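Local atomic coordinates of NAD nucleotidase (Haemophilus influenzae, PDB entry 3ZTV), a protein that degrades NAD to adenosine and nicotinamide riboside in the periplasm, acting as a zinc-dependent 5'-nucleotidase with additional NAD(P) pyrophosphatase activity. Residues I391-Y396 against Y468-R473; T405-G410 against G512-V517; G433-T438 against G538-L543; T463-Y468 against D522-F527. One frame throughout, in Å; residues are numbered along the deposited sequence.

How the contacts relate
Of the elements joined here, helix 386-396 comes first; its last turns meet residues 468-473 in contact 1, across a loop of 71 residues. Strand 404-408 follows, and contact 2 joins it to strand 508-514, so contacts 1 and 2 cross. Contact 3 then pairs strand 435-442 with strand 539-544, crossing both. Contact 4, between 463-468 and 522-527, crosses contacts 1 and 2 but is nested inside the loop closed by contact 3. All four reach one mixed sheet of the C-terminal domain, ordered 467-470, 404-408, 508-514, 435-442, 539-544. Adenosine is touched from contacts 2, 3 and 4, whereas contact 1 packs a helix on the sheet.

Contact 1. Residues I391-Y396 against Y468-R473; sequences IAETMY and YGAGIR
The methyl of Ala-470 sits against the last turns of helix 386-396, CB lying 3.9 Å from Ala-392 CB and 3.8 Å from Tyr-396 CB. This is helix-on-sheet packing in the C-terminal nucleotidase domain: strand 467-470 is an outermost strand of the mixed sheet, and the axes of the two short segments approach to 6.7 Å at an angle of 35°. Small residues suit so close an approach. Glu-393, its chain bent at chi2, adds its carboxylate to the same methyl, CD 3.5 Å from Ala-470 CB. Ala-392 rests its methyl on the backbone of Gly-469, and the methyl of Ala-470 also meets the carbonyl oxygen of Ala-392, which accepts a hydrogen bond from Thr-405 OG1 of the neighbouring strand 404-408. Tyr-396, with CG anti to the backbone N (chi1 179°), carries its ring along the chain where the strand ends. Gly-471, with no side chain, lies directly against that ring, CA 4.0 Å from Tyr-396 CE1, and turns the chain with its positive phi (76°). Farther out, Arg-389 holds Glu-393 OE2 in a salt bridge. One water joins the two segments, donating to Glu-393 OE2 at 2.7 Å and accepting from Gly-471 N at 2.9 Å.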
# COMPACT_ATOMS: atom_id res chain seq x y z
N ILE A 391 -34.14 -17.05 9.56
CA ILE A 391 -32.94 -16.76 10.32
C ILE A 391 -31.73 -16.66 9.38
O ILE A 391 -30.89 -15.77 9.54
CB ILE A 391 -32.70 -17.80 11.44
CG1 ILE A 391 -33.85 -17.75 12.45
CG2 ILE A 391 -31.37 -17.51 12.14
CD1 ILE A 391 -34.13 -16.39 12.98
N ALA A 392 -31.64 -17.55 8.40
CA ALA A 392 -30.56 -17.47 7.42
C ALA A 392 -30.59 -16.13 6.68
O ALA A 392 -29.53 -15.54 6.41
CB ALA A 392 -30.61 -18.64 6.44
N GLU A 393 -31.78 -15.64 6.37
CA GLU A 393 -31.91 -14.32 5.72
C GLU A 393 -31.41 -13.18 6.61
O GLU A 393 -30.82 -12.21 6.11
CB GLU A 393 -33.35 -14.06 5.26
CG GLU A 393 -33.89 -15.05 4.22
CD GLU A 393 -33.40 -14.79 2.80
OE1 GLU A 393 -32.70 -13.78 2.56
OE2 GLU A 393 -33.72 -15.62 1.92
N THR A 394 -31.63 -13.27 7.92
CA THR A 394 -31.14 -12.23 8.82
C THR A 394 -29.61 -12.21 8.83
O THR A 394 -28.99 -11.15 8.94
CB THR A 394 -31.70 -12.37 10.26
OG1 THR A 394 -31.09 -13.48 10.93
CG2 THR A 394 -33.23 -12.54 10.25
N MET A 395 -29.00 -13.38 8.70
CA MET A 395 -27.55 -13.50 8.63
C MET A 395 -27.01 -12.96 7.30
O MET A 395 -25.99 -12.28 7.25
CB MET A 395 -27.15 -14.96 8.81
CG MET A 395 -27.57 -15.54 10.16
SD MET A 395 -27.75 -17.33 10.20
CE MET A 395 -26.04 -17.81 10.11
N TYR A 396 -27.71 -13.30 6.22
CA TYR A 396 -27.31 -12.88 4.88
C TYR A 396 -27.30 -11.36 4.77
O TYR A 396 -26.46 -10.77 4.09
CB TYR A 396 -28.28 -13.50 3.87
CG TYR A 396 -28.05 -13.16 2.42
CD1 TYR A 396 -27.17 -13.90 1.64
CD2 TYR A 396 -28.74 -12.12 1.81
CE1 TYR A 396 -26.97 -13.60 0.29
CE2 TYR A 396 -28.55 -11.81 0.48
CZ TYR A 396 -27.67 -12.56 -0.27
OH TYR A 396 -27.50 -12.24 -1.60
N TYR A 468 -30.77 -25.08 6.07
CA TYR A 468 -31.55 -24.18 5.22
C TYR A 468 -30.70 -22.95 4.98
O TYR A 468 -29.92 -22.55 5.84
CB TYR A 468 -32.86 -23.76 5.90
CG TYR A 468 -33.84 -24.89 6.17
CD1 TYR A 468 -33.66 -25.75 7.25
CD2 TYR A 468 -34.94 -25.09 5.34
CE1 TYR A 468 -34.56 -26.78 7.50
CE2 TYR A 468 -35.84 -26.12 5.59
CZ TYR A 468 -35.65 -26.96 6.66
OH TYR A 468 -36.54 -27.99 6.92
N GLY A 469 -30.85 -22.34 3.81
CA GLY A 469 -30.00 -21.23 3.43
C GLY A 469 -30.70 -20.00 2.88
O GLY A 469 -31.90 -20.01 2.55
N ALA A 470 -29.93 -18.92 2.80
CA ALA A 470 -30.35 -17.69 2.15
C ALA A 470 -29.32 -17.37 1.08
O ALA A 470 -28.12 -17.49 1.32
CB ALA A 470 -30.42 -16.55 3.16
N GLY A 471 -29.77 -16.99 -0.11
CA GLY A 471 -28.87 -16.79 -1.24
C GLY A 471 -28.41 -18.11 -1.85
O GLY A 471 -27.63 -18.12 -2.81
N ILE A 472 -28.88 -19.21 -1.27
CA ILE A 472 -28.64 -20.56 -1.79
C ILE A 472 -29.92 -21.35 -1.62
O ILE A 472 -30.62 -21.20 -0.62
CB ILE A 472 -27.46 -21.27 -1.06
CG1 ILE A 472 -27.16 -22.62 -1.72
CG2 ILE A 472 -27.76 -21.42 0.43
CD1 ILE A 472 -25.84 -23.25 -1.31
N ARG A 473 -30.24 -22.17 -2.61
CA ARG A 473 -31.41 -23.04 -2.53
C ARG A 473 -31.05 -24.37 -3.16
O ARG A 473 -30.19 -24.42 -4.05
CB ARG A 473 -32.63 -22.40 -3.21
CG ARG A 473 -32.49 -22.21 -4.71
CD ARG A 473 -33.65 -21.39 -5.26
NE ARG A 473 -33.62 -21.32 -6.72
CZ ARG A 473 -34.37 -20.49 -7.44
NH1 ARG A 473 -35.19 -19.65 -6.84
NH2 ARG A 473 -34.28 -20.50 -8.77
O HOH W 1 -32.58 -16.48 -0.39

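Contact 2. Residues T405-G410 against G512-V517; sequences TIQNAG and GTNAYV. With ADN (adenosine), chain D.
Asn-514 ND2 gives its two hydrogens to two side-chain oxygens across the contact: Gln-407 OE1 at 2.8 Å and Asn-408 OD1 at 2.9 Å. Both acceptors lie near the amide plane of Asn-514, but they are used differently, since ND2 stands above the carbonyl plane of Gln-407 and almost in line with the C=O of Asn-408. The other end of the same amide caps the short, weakly bonded helix that follows, OD1 accepting from Val-517 N; asparagine, donor and acceptor in one group, fits this N-cap. Asn-408 ND2 meets adenosine N3 at 3.1 Å in a nearly straight bond (179°). Behind this pocket wall runs the parallel pairing of strands 404-408 and 508-514, in which Ile-406 N bonds to Gly-512 O and Thr-513 OG1 adds a 2.8 Å bond to Ile-406 O. Packing completes the contact: Val-517 CG1 touches the Asn-408 amide, and the Tyr-516 ring lies with one face under the adenine, C5 3.5 Å above its centre. OD1 of Asn-408 is occupied by Asn-514, which is consistent with the amide being held so that its NH2 faces the base, as the unprotonated N3 requires.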
# COMPACT_ATOMS: atom_id res chain seq x y z
N THR A 405 -25.76 -17.85 3.03
CA THR A 405 -25.64 -18.27 4.42
C THR A 405 -26.35 -19.60 4.63
O THR A 405 -27.28 -19.94 3.90
CB THR A 405 -26.24 -17.24 5.38
OG1 THR A 405 -27.61 -17.02 5.03
CG2 THR A 405 -25.47 -15.93 5.33
N ILE A 406 -25.90 -20.35 5.63
CA ILE A 406 -26.48 -21.64 5.98
C ILE A 406 -26.74 -21.69 7.48
O ILE A 406 -25.84 -21.37 8.27
CB ILE A 406 -25.55 -22.80 5.57
CG1 ILE A 406 -25.35 -22.80 4.05
CG2 ILE A 406 -26.09 -24.13 6.08
CD1 ILE A 406 -24.26 -23.73 3.57
N GLN A 407 -27.95 -22.08 7.86
CA GLN A 407 -28.37 -22.17 9.27
C GLN A 407 -28.95 -23.55 9.53
O GLN A 407 -29.68 -24.10 8.69
CB GLN A 407 -29.40 -21.07 9.59
CG GLN A 407 -30.01 -21.13 11.01
CD GLN A 407 -29.04 -20.70 12.11
OE1 GLN A 407 -27.90 -20.33 11.85
NE2 GLN A 407 -29.51 -20.76 13.35
N ASN A 408 -28.64 -24.13 10.68
CA ASN A 408 -29.19 -25.44 11.06
C ASN A 408 -30.57 -25.30 11.71
O ASN A 408 -30.79 -24.40 12.52
CB ASN A 408 -28.23 -26.18 12.00
CG ASN A 408 -28.04 -25.46 13.33
OD1 ASN A 408 -27.64 -24.29 13.37
ND2 ASN A 408 -28.34 -26.15 14.42
N ALA A 409 -31.49 -26.20 11.37
CA ALA A 409 -32.87 -26.14 11.84
C ALA A 409 -33.01 -26.20 13.37
O ALA A 409 -33.97 -25.67 13.92
CB ALA A 409 -33.71 -27.26 11.19
N GLY A 410 -32.06 -26.84 14.03
CA GLY A 410 -32.10 -26.94 15.48
C GLY A 410 -31.83 -25.62 16.18
O GLY A 410 -32.00 -25.51 17.39
N GLY A 512 -21.55 -17.48 5.00
CA GLY A 512 -21.79 -17.18 6.40
C GLY A 512 -22.59 -18.28 7.08
O GLY A 512 -23.50 -18.86 6.49
N THR A 513 -22.27 -18.55 8.34
CA THR A 513 -23.02 -19.53 9.12
C THR A 513 -22.93 -19.11 10.60
O THR A 513 -22.35 -18.07 10.89
CB THR A 513 -22.50 -20.95 8.87
OG1 THR A 513 -23.40 -21.90 9.43
CG2 THR A 513 -21.12 -21.14 9.47
N ASN A 514 -23.51 -19.89 11.51
CA ASN A 514 -23.38 -19.54 12.92
C ASN A 514 -22.12 -20.17 13.51
O ASN A 514 -21.60 -21.15 12.98
CB ASN A 514 -24.64 -19.89 13.72
CG ASN A 514 -24.86 -21.38 13.84
OD1 ASN A 514 -24.05 -22.09 14.41
ND2 ASN A 514 -25.98 -21.86 13.29
N ALA A 515 -21.63 -19.60 14.60
CA ALA A 515 -20.38 -20.03 15.21
C ALA A 515 -20.40 -21.48 15.68
O ALA A 515 -19.36 -22.15 15.68
CB ALA A 515 -20.02 -19.10 16.36
N TYR A 516 -21.57 -21.96 16.07
CA TYR A 516 -21.73 -23.33 16.54
C TYR A 516 -21.40 -24.35 15.45
O TYR A 516 -20.51 -25.17 15.61
CB TYR A 516 -23.15 -23.51 17.09
CG TYR A 516 -23.58 -24.92 17.48
CD1 TYR A 516 -23.24 -25.47 18.71
CD2 TYR A 516 -24.38 -25.67 16.63
CE1 TYR A 516 -23.67 -26.75 19.06
CE2 TYR A 516 -24.81 -26.94 16.97
CZ TYR A 516 -24.45 -27.47 18.18
OH TYR A 516 -24.88 -28.74 18.51
N VAL A 517 -22.10 -24.30 14.32
CA VAL A 517 -21.78 -25.25 13.25
C VAL A 517 -20.47 -24.92 12.51
O VAL A 517 -19.87 -25.80 11.89
CB VAL A 517 -22.93 -25.43 12.24
CG1 VAL A 517 -24.17 -25.96 12.95
CG2 VAL A 517 -23.23 -24.13 11.51
O5' ADN D . -30.84 -30.12 21.30
C5' ADN D . -29.59 -30.18 20.61
C4' ADN D . -29.75 -29.54 19.24
O4' ADN D . -29.97 -28.14 19.37
C3' ADN D . -28.51 -29.69 18.37
O3' ADN D . -28.57 -30.89 17.58
C2' ADN D . -28.56 -28.45 17.50
O2' ADN D . -29.34 -28.68 16.32
C1' ADN D . -29.27 -27.42 18.35
N9 ADN D . -28.27 -26.53 18.97
C8 ADN D . -27.68 -26.67 20.17
N7 ADN D . -26.81 -25.65 20.41
C5 ADN D . -26.85 -24.83 19.34
C6 ADN D . -26.21 -23.56 18.91
N6 ADN D . -25.30 -22.92 19.68
N1 ADN D . -26.55 -23.06 17.71
C2 ADN D . -27.45 -23.66 16.91
N3 ADN D . -28.07 -24.80 17.23
C4 ADN D . -27.82 -25.41 18.41

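Contact 3. Residues G433-T438 against G538-L543; sequences GNTLYT and GVDTYL. With ADN (adenosine), chain D.
Tyr-437 lays one face of its ring over the backbone of the partner strand, with Val-539 O 3.4 Å above the ring plane near its centre and Asp-540 N over the same face. A broad flat side chain suits this place, because it covers peptide groups from Gly-538 to Asp-540; CG anti to the backbone N (chi1 -161°) swings the ring across. Beside it Asp-540 OD1 is gripped by two donors from opposite faces of the carboxylate: Thr-435 OG1 at 2.7 Å across the contact, and Tyr-542 N in an Asx turn. Edge strand 539-544 pairs antiparallel with 435-442 in the mixed sheet, Tyr-437 and Asp-540 forming a non-hydrogen-bonded pair and Thr-438 and Val-539 a hydrogen-bonded one. Past Asp-540 the partner strand departs from regular form, with Tyr-542 at positive phi. Leu-436 O takes both Thr-541 N at 3.0 Å and Thr-541 OG1 at 2.7 Å, and the same hydroxyl accepts from Leu-543 N in an ST turn. Leu-436 N returns a bond to Leu-543 O at 3.0 Å. Asn-434 reads the adenine edge as a matched donor and acceptor, ND2 giving to adenosine N1 at 2.8 Å and OD1 taking from N6 at 3.0 Å.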
# COMPACT_ATOMS: atom_id res chain seq x y z
N GLY A 433 -26.89 -17.61 21.66
CA GLY A 433 -25.78 -16.67 21.70
C GLY A 433 -24.72 -16.86 20.62
O GLY A 433 -23.55 -16.58 20.85
N ASN A 434 -25.13 -17.34 19.45
CA ASN A 434 -24.18 -17.48 18.34
C ASN A 434 -23.82 -16.14 17.73
O ASN A 434 -24.60 -15.18 17.81
CB ASN A 434 -24.77 -18.35 17.23
CG ASN A 434 -25.03 -19.77 17.66
OD1 ASN A 434 -24.27 -20.35 18.43
ND2 ASN A 434 -26.12 -20.34 17.16
N THR A 435 -22.65 -16.08 17.10
CA THR A 435 -22.30 -14.95 16.25
C THR A 435 -22.16 -15.46 14.82
O THR A 435 -22.04 -16.66 14.59
CB THR A 435 -20.98 -14.30 16.69
OG1 THR A 435 -19.97 -15.31 16.79
CG2 THR A 435 -21.13 -13.59 18.03
N LEU A 436 -22.17 -14.54 13.87
CA LEU A 436 -21.98 -14.88 12.46
C LEU A 436 -20.50 -15.16 12.18
O LEU A 436 -19.62 -14.38 12.58
CB LEU A 436 -22.47 -13.74 11.58
CG LEU A 436 -22.33 -13.89 10.07
CD1 LEU A 436 -23.20 -15.02 9.54
CD2 LEU A 436 -22.72 -12.59 9.40
N TYR A 437 -20.23 -16.26 11.48
CA TYR A 437 -18.88 -16.72 11.17
C TYR A 437 -18.79 -16.94 9.65
O TYR A 437 -19.73 -17.49 9.06
CB TYR A 437 -18.62 -18.06 11.89
CG TYR A 437 -17.16 -18.41 12.02
CD1 TYR A 437 -16.44 -18.93 10.94
CD2 TYR A 437 -16.48 -18.19 13.21
CE1 TYR A 437 -15.10 -19.23 11.06
CE2 TYR A 437 -15.13 -18.49 13.33
CZ TYR A 437 -14.45 -19.01 12.25
OH TYR A 437 -13.11 -19.31 12.35
N THR A 438 -17.71 -16.51 9.00
CA THR A 438 -17.59 -16.72 7.56
C THR A 438 -16.38 -17.54 7.15
O THR A 438 -15.35 -17.55 7.83
CB THR A 438 -17.58 -15.39 6.74
OG1 THR A 438 -16.36 -14.66 7.00
CG2 THR A 438 -18.78 -14.52 7.08
N GLY A 538 -11.23 -18.17 7.66
CA GLY A 538 -12.28 -18.19 8.66
C GLY A 538 -12.22 -16.98 9.57
O GLY A 538 -11.14 -16.58 10.04
N VAL A 539 -13.38 -16.38 9.84
CA VAL A 539 -13.45 -15.26 10.76
C VAL A 539 -14.76 -15.20 11.55
O VAL A 539 -15.86 -15.35 10.99
CB VAL A 539 -13.18 -13.92 10.05
CG1 VAL A 539 -14.16 -13.72 8.91
CG2 VAL A 539 -13.23 -12.76 11.02
N ASP A 540 -14.63 -15.01 12.85
CA ASP A 540 -15.77 -14.72 13.72
C ASP A 540 -16.01 -13.22 13.63
O ASP A 540 -15.16 -12.42 14.03
CB ASP A 540 -15.44 -15.13 15.16
CG ASP A 540 -16.66 -15.09 16.08
OD1 ASP A 540 -17.63 -14.37 15.77
OD2 ASP A 540 -16.63 -15.78 17.13
N THR A 541 -17.16 -12.83 13.09
CA THR A 541 -17.48 -11.41 12.93
C THR A 541 -17.86 -10.71 14.24
O THR A 541 -17.90 -9.48 14.29
CB THR A 541 -18.66 -11.19 11.98
OG1 THR A 541 -19.86 -11.71 12.58
CG2 THR A 541 -18.41 -11.86 10.63
N TYR A 542 -18.19 -11.49 15.27
CA TYR A 542 -18.70 -10.96 16.54
C TYR A 542 -20.03 -10.22 16.41
O TYR A 542 -20.41 -9.44 17.28
CB TYR A 542 -17.63 -10.13 17.27
CG TYR A 542 -16.38 -10.94 17.54
CD1 TYR A 542 -16.44 -12.09 18.32
CD2 TYR A 542 -15.16 -10.58 16.99
CE1 TYR A 542 -15.31 -12.86 18.54
CE2 TYR A 542 -14.03 -11.34 17.22
CZ TYR A 542 -14.11 -12.48 17.99
OH TYR A 542 -12.98 -13.24 18.22
N LEU A 543 -20.76 -10.51 15.33
CA LEU A 543 -22.12 -10.00 15.14
C LEU A 543 -23.13 -11.00 15.71
O LEU A 543 -23.32 -12.08 15.15
CB LEU A 543 -22.38 -9.81 13.65
CG LEU A 543 -21.49 -8.77 12.96
CD1 LEU A 543 -21.55 -8.88 11.44
CD2 LEU A 543 -21.86 -7.36 13.43
O5' ADN D . -30.84 -30.12 21.30
C5' ADN D . -29.59 -30.18 20.61
C4' ADN D . -29.75 -29.54 19.24
O4' ADN D . -29.97 -28.14 19.37
C3' ADN D . -28.51 -29.69 18.37
O3' ADN D . -28.57 -30.89 17.58
C2' ADN D . -28.56 -28.45 17.50
O2' ADN D . -29.34 -28.68 16.32
C1' ADN D . -29.27 -27.42 18.35
N9 ADN D . -28.27 -26.53 18.97
C8 ADN D . -27.68 -26.67 20.17
N7 ADN D . -26.81 -25.65 20.41
C5 ADN D . -26.85 -24.83 19.34
C6 ADN D . -26.21 -23.56 18.91
N6 ADN D . -25.30 -22.92 19.68
N1 ADN D . -26.55 -23.06 17.71
C2 ADN D . -27.45 -23.66 16.91
N3 ADN D . -28.07 -24.80 17.23
C4 ADN D . -27.82 -25.41 18.41

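Contact 4. Residues T463-Y468 against D522-F527; sequences TGAFPY and DGYKTF. With ADN (adenosine), chain D.
Tyr-524 reaches across to the carbonyl of Ala-465, its OH donating to that oxygen at 2.7 Å. The oxygen lies at the edge of the tyrosine ring, near its plane, while the hydroxyl is tilted 29° from the plane of the peptide carbonyl. With CG anti to the carbonyl carbon and beside the backbone N (chi1 -78°), the ring extends toward the other segment, and its CE1 edge comes within 4.1 Å of Ala-465 CB. Tyrosine suits this place because a long flat ring fills the distance and ends in a hydroxyl that can donate to the carbonyl. The same OH touches Pro-467 CB at 3.6 Å, the side of a rigid ring that offers only carbon there.

Asp-522 points its side chain toward the same short 3-10 turn, but its carboxylate serves the ligand. OD1 accepts from adenosine O3' and OD2 from O2', each at 2.7 Å, a two-pronged grip on the vicinal ribose hydroxyls for which a carboxylate is well made. Ala-465 packs against Asp-522: its methyl is 3.2 Å from Asp-522 O and 3.8 Å from OD2. Gly-464, without a side chain, lets its backbone come close to the sugar, its O 3.3 Å from adenosine O2'.

Around this pocket wall, helix 443-460 touches Tyr-524 through Val-449 and Ala-453 and meets Ala-465 with Phe-456. Strand 404-408 lies alongside, Ile-406 packing on Pro-467 and Asn-408 on Tyr-524, where strand 467-470 begins and helix 525-530 sets off.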
# COMPACT_ATOMS: atom_id res chain seq x y z
N THR A 463 -31.79 -34.35 14.29
CA THR A 463 -32.51 -33.75 13.17
C THR A 463 -32.27 -32.25 13.10
O THR A 463 -32.52 -31.62 12.06
CB THR A 463 -34.02 -34.01 13.26
OG1 THR A 463 -34.50 -33.58 14.54
CG2 THR A 463 -34.33 -35.49 13.07
N GLY A 464 -31.78 -31.67 14.19
CA GLY A 464 -31.51 -30.24 14.24
C GLY A 464 -30.41 -29.79 13.30
O GLY A 464 -30.22 -28.59 13.09
N ALA A 465 -29.67 -30.74 12.73
CA ALA A 465 -28.60 -30.41 11.79
C ALA A 465 -29.11 -30.01 10.41
O ALA A 465 -28.36 -29.46 9.60
CB ALA A 465 -27.62 -31.58 11.66
N PHE A 466 -30.38 -30.29 10.11
CA PHE A 466 -30.86 -30.11 8.75
C PHE A 466 -30.68 -28.66 8.29
O PHE A 466 -31.13 -27.74 8.97
CB PHE A 466 -32.32 -30.56 8.61
CG PHE A 466 -32.71 -30.83 7.19
CD1 PHE A 466 -33.13 -29.80 6.36
CD2 PHE A 466 -32.62 -32.12 6.67
CE1 PHE A 466 -33.47 -30.05 5.05
CE2 PHE A 466 -32.95 -32.37 5.35
CZ PHE A 466 -33.39 -31.33 4.54
N PRO A 467 -30.03 -28.45 7.12
CA PRO A 467 -29.62 -27.11 6.70
C PRO A 467 -30.63 -26.37 5.82
O PRO A 467 -31.25 -26.96 4.94
CB PRO A 467 -28.36 -27.39 5.90
CG PRO A 467 -28.66 -28.69 5.22
CD PRO A 467 -29.48 -29.49 6.23
N TYR A 468 -30.77 -25.08 6.07
CA TYR A 468 -31.55 -24.18 5.22
C TYR A 468 -30.70 -22.95 4.98
O TYR A 468 -29.92 -22.55 5.84
CB TYR A 468 -32.86 -23.76 5.90
CG TYR A 468 -33.84 -24.89 6.17
CD1 TYR A 468 -33.66 -25.75 7.25
CD2 TYR A 468 -34.94 -25.09 5.34
CE1 TYR A 468 -34.56 -26.78 7.50
CE2 TYR A 468 -35.84 -26.12 5.59
CZ TYR A 468 -35.65 -26.96 6.66
OH TYR A 468 -36.54 -27.99 6.92
N ASP A 522 -22.93 -30.52 15.19
CA ASP A 522 -24.09 -31.02 14.45
C ASP A 522 -23.70 -31.72 13.14
O ASP A 522 -24.46 -31.71 12.17
CB ASP A 522 -25.08 -29.88 14.17
CG ASP A 522 -26.39 -30.05 14.94
OD1 ASP A 522 -26.45 -30.91 15.84
OD2 ASP A 522 -27.36 -29.31 14.65
N GLY A 523 -22.52 -32.32 13.12
CA GLY A 523 -22.08 -33.10 11.98
C GLY A 523 -21.67 -32.31 10.75
O GLY A 523 -21.52 -32.88 9.67
N TYR A 524 -21.47 -31.00 10.90
CA TYR A 524 -21.01 -30.16 9.80
C TYR A 524 -19.51 -30.38 9.57
O TYR A 524 -18.69 -29.47 9.75
CB TYR A 524 -21.35 -28.69 10.07
CG TYR A 524 -22.80 -28.33 9.82
CD1 TYR A 524 -23.83 -28.92 10.56
CD2 TYR A 524 -23.15 -27.41 8.84
CE1 TYR A 524 -25.16 -28.59 10.33
CE2 TYR A 524 -24.47 -27.07 8.60
CZ TYR A 524 -25.47 -27.67 9.34
OH TYR A 524 -26.77 -27.33 9.09
N LYS A 525 -19.16 -31.59 9.16
CA LYS A 525 -17.76 -32.01 9.04
C LYS A 525 -16.90 -31.05 8.23
O LYS A 525 -15.79 -30.71 8.63
CB LYS A 525 -17.67 -33.43 8.45
CG LYS A 525 -18.23 -34.51 9.36
CD LYS A 525 -18.08 -35.90 8.75
CE LYS A 525 -18.69 -36.97 9.65
NZ LYS A 525 -18.77 -38.29 8.97
N THR A 526 -17.41 -30.61 7.08
CA THR A 526 -16.65 -29.74 6.20
C THR A 526 -16.24 -28.44 6.90
O THR A 526 -15.10 -28.00 6.77
CB THR A 526 -17.41 -29.45 4.88
OG1 THR A 526 -17.45 -30.65 4.08
CG2 THR A 526 -16.72 -28.36 4.09
N PHE A 527 -17.15 -27.81 7.64
CA PHE A 527 -16.81 -26.60 8.39
C PHE A 527 -15.73 -26.91 9.44
O PHE A 527 -14.83 -26.11 9.67
CB PHE A 527 -18.03 -25.99 9.09
CG PHE A 527 -18.98 -25.26 8.18
CD1 PHE A 527 -18.56 -24.73 6.96
CD2 PHE A 527 -20.30 -25.07 8.56
CE1 PHE A 527 -19.45 -24.05 6.14
CE2 PHE A 527 -21.19 -24.39 7.75
CZ PHE A 527 -20.77 -23.88 6.54
O5' ADN D . -30.84 -30.12 21.30
C5' ADN D . -29.59 -30.18 20.61
C4' ADN D . -29.75 -29.54 19.24
O4' ADN D . -29.97 -28.14 19.37
C3' ADN D . -28.51 -29.69 18.37
O3' ADN D . -28.57 -30.89 17.58
C2' ADN D . -28.56 -28.45 17.50
O2' ADN D . -29.34 -28.68 16.32
C1' ADN D . -29.27 -27.42 18.35
N9 ADN D . -28.27 -26.53 18.97
C8 ADN D . -27.68 -26.67 20.17
N7 ADN D . -26.81 -25.65 20.41
C5 ADN D . -26.85 -24.83 19.34
C6 ADN D . -26.21 -23.56 18.91
N6 ADN D . -25.30 -22.92 19.68
N1 ADN D . -26.55 -23.06 17.71
C2 ADN D . -27.45 -23.66 16.91
N3 ADN D . -28.07 -24.80 17.23
C4 ADN D . -27.82 -25.41 18.41